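Local coordinates for heat shock protein STI1 (Saccharomyces cerevisiae, PDB 3UPV), which serves as an adaptor linking the chaperones Hsp70 and Hsp90, here through its TPR2B domain, which binds the C-terminal tail of Hsp70, at residues N70-R73 and A74-K78. Sequence-based numbering, arbitrary orientation.
Sequences NFVR and AYIRK
Arg73 and Arg77, one helical turn apart, reach out from the first two turns of helix 72-84, NH1 of Arg77 lying 3.6 Å from CG of Arg73. With CG of Arg73 anti to the backbone N (chi1 -175°) and the chain bent at chi2 and chi3, its CG and CD come beside that NH1; the two guanidinium planes are turned 57° apart. Both end groups converge on the bound peptide: Arg73 NE makes a salt bridge to an acidic side chain and Arg77 NH1 bonds to the peptide backbone, while Arg77 NE is held by Ser42 OG of helix 38-50. Beneath them the backbone is tightly knit. Arg77 N donates to Arg73 O at 2.8 Å in a nearly straight bond, and Ile76 N to Val72 O at 3.1 Å. At the entry to the helix, Ala74 N donates a hydrogen bond to Phe71 O, with Ala74 CB 4.0 Å from CD2 of the Phe71 ring. Val72 and Ile76 run alongside each other, Val72 CG1 3.9 Å from Ile76 CD1, buried against helices 88-106 and 111-124 respectively. Tyr75 is partly exposed but packed: its CD2 comes 3.3 Å from Phe71 O, and its OH bonds to Pro69 O. With an alanine here, Pro69 O would probably lose its hydroxyl partner and a gap would open beside Phe71 O. The looser side is that of exposed Asn70 and partly exposed Lys78, whose end leads away. Phe71 centres an inverse gamma turn leading into the first helix of TPR 9, whose arginines line the peptide-binding groove of a tetratricopeptide repeat domain.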
loop_
_atom_site.group_PDB
_atom_site.type_symbol
_atom_site.label_atom_id
_atom_site.label_comp_id
_atom_site.label_asym_id
_atom_site.label_seq_id
_atom_site.Cartn_x
_atom_site.Cartn_y
_atom_site.Cartn_z
ATOM N N ASN A 70 -7.163 6.189 8.323
ATOM C CA ASN A 70 -5.974 6.322 9.163
ATOM C C ASN A 70 -4.854 5.338 8.843
ATOM O O ASN A 70 -3.808 5.314 9.508
ATOM C CB ASN A 70 -6.402 6.310 10.604
ATOM C CG ASN A 70 -7.423 7.394 10.850
ATOM O OD1 ASN A 70 -7.210 8.534 10.408
ATOM N ND2 ASN A 70 -8.553 7.050 11.461
ATOM N N PHE A 71 -5.082 4.561 7.792
ATOM C CA PHE A 71 -4.111 3.584 7.347
ATOM C C PHE A 71 -3.020 4.295 6.512
ATOM O O PHE A 71 -3.084 4.357 5.257
ATOM C CB PHE A 71 -4.886 2.545 6.529
ATOM C CG PHE A 71 -4.135 1.304 6.204
ATOM C CD1 PHE A 71 -2.970 0.922 6.903
ATOM C CD2 PHE A 71 -4.611 0.496 5.194
ATOM C CE1 PHE A 71 -2.300 -0.255 6.533
ATOM C CE2 PHE A 71 -3.966 -0.682 4.852
ATOM C CZ PHE A 71 -2.809 -1.053 5.518
ATOM N N VAL A 72 -2.003 4.807 7.220
ATOM C CA VAL A 72 -0.955 5.610 6.590
ATOM C C VAL A 72 -0.235 4.838 5.436
ATOM O O VAL A 72 0.187 5.415 4.423
ATOM C CB VAL A 72 0.102 5.996 7.705
ATOM C CG1 VAL A 72 1.319 6.690 7.113
ATOM C CG2 VAL A 72 -0.518 6.790 8.878
ATOM N N ARG A 73 -0.043 3.526 5.634
ATOM C CA ARG A 73 0.727 2.706 4.672
ATOM C C ARG A 73 0.109 2.759 3.306
ATOM O O ARG A 73 0.803 2.756 2.298
ATOM C CB ARG A 73 0.782 1.265 5.127
ATOM C CG ARG A 73 1.678 0.442 4.190
ATOM C CD ARG A 73 2.872 -0.059 5.039
ATOM N NE ARG A 73 2.529 -1.198 5.863
ATOM C CZ ARG A 73 3.274 -1.687 6.877
ATOM N NH1 ARG A 73 4.405 -1.108 7.243
ATOM N NH2 ARG A 73 2.872 -2.768 7.544
ATOM N N ALA A 74 -1.222 2.796 3.260
ATOM C CA ALA A 74 -1.932 2.831 1.963
ATOM C C ALA A 74 -1.565 4.098 1.187
ATOM O O ALA A 74 -1.405 4.072 -0.023
ATOM C CB ALA A 74 -3.364 2.749 2.187
ATOM N N TYR A 75 -1.443 5.200 1.904
ATOM C CA TYR A 75 -1.062 6.454 1.249
ATOM C C TYR A 75 0.370 6.394 0.729
ATOM O O TYR A 75 0.625 6.794 -0.475
ATOM C CB TYR A 75 -1.205 7.646 2.171
ATOM C CG TYR A 75 -2.581 7.937 2.736
ATOM C CD1 TYR A 75 -3.500 8.756 2.059
ATOM C CD2 TYR A 75 -2.967 7.419 3.974
ATOM C CE1 TYR A 75 -4.766 9.025 2.624
ATOM C CE2 TYR A 75 -4.237 7.640 4.488
ATOM C CZ TYR A 75 -5.109 8.467 3.855
ATOM O OH TYR A 75 -6.323 8.722 4.490
ATOM N N ILE A 76 1.282 5.847 1.551
ATOM C CA ILE A 76 2.650 5.780 1.132
ATOM C C ILE A 76 2.790 4.827 -0.070
ATOM O O ILE A 76 3.410 5.134 -1.126
ATOM C CB ILE A 76 3.580 5.366 2.248
ATOM C CG1 ILE A 76 3.552 6.435 3.327
ATOM C CG2 ILE A 76 5.005 5.149 1.648
ATOM C CD1 ILE A 76 4.224 6.024 4.603
ATOM N N ARG A 77 2.094 3.691 0.030
ATOM C CA ARG A 77 2.083 2.751 -1.097
ATOM C C ARG A 77 1.570 3.346 -2.398
ATOM O O ARG A 77 2.114 3.115 -3.512
ATOM C CB ARG A 77 1.236 1.564 -0.689
ATOM C CG ARG A 77 1.645 0.427 -1.456
ATOM C CD ARG A 77 0.913 -0.889 -1.127
ATOM N NE ARG A 77 1.004 -1.354 0.268
ATOM C CZ ARG A 77 2.099 -1.924 0.776
ATOM N NH1 ARG A 77 2.143 -2.377 2.049
ATOM N NH2 ARG A 77 3.155 -2.058 -0.017
ATOM N N LYS A 78 0.427 4.009 -2.317
ATOM C CA LYS A 78 -0.124 4.667 -3.494
ATOM C C LYS A 78 0.845 5.669 -4.146
ATOM O O LYS A 78 0.963 5.691 -5.373
ATOM C CB LYS A 78 -1.345 5.439 -3.066
ATOM C CG LYS A 78 -2.028 6.203 -4.199
ATOM C CD LYS A 78 -3.285 6.900 -3.636
ATOM C CE LYS A 78 -3.845 7.898 -4.628
ATOM N NZ LYS A 78 -5.129 8.549 -4.159
#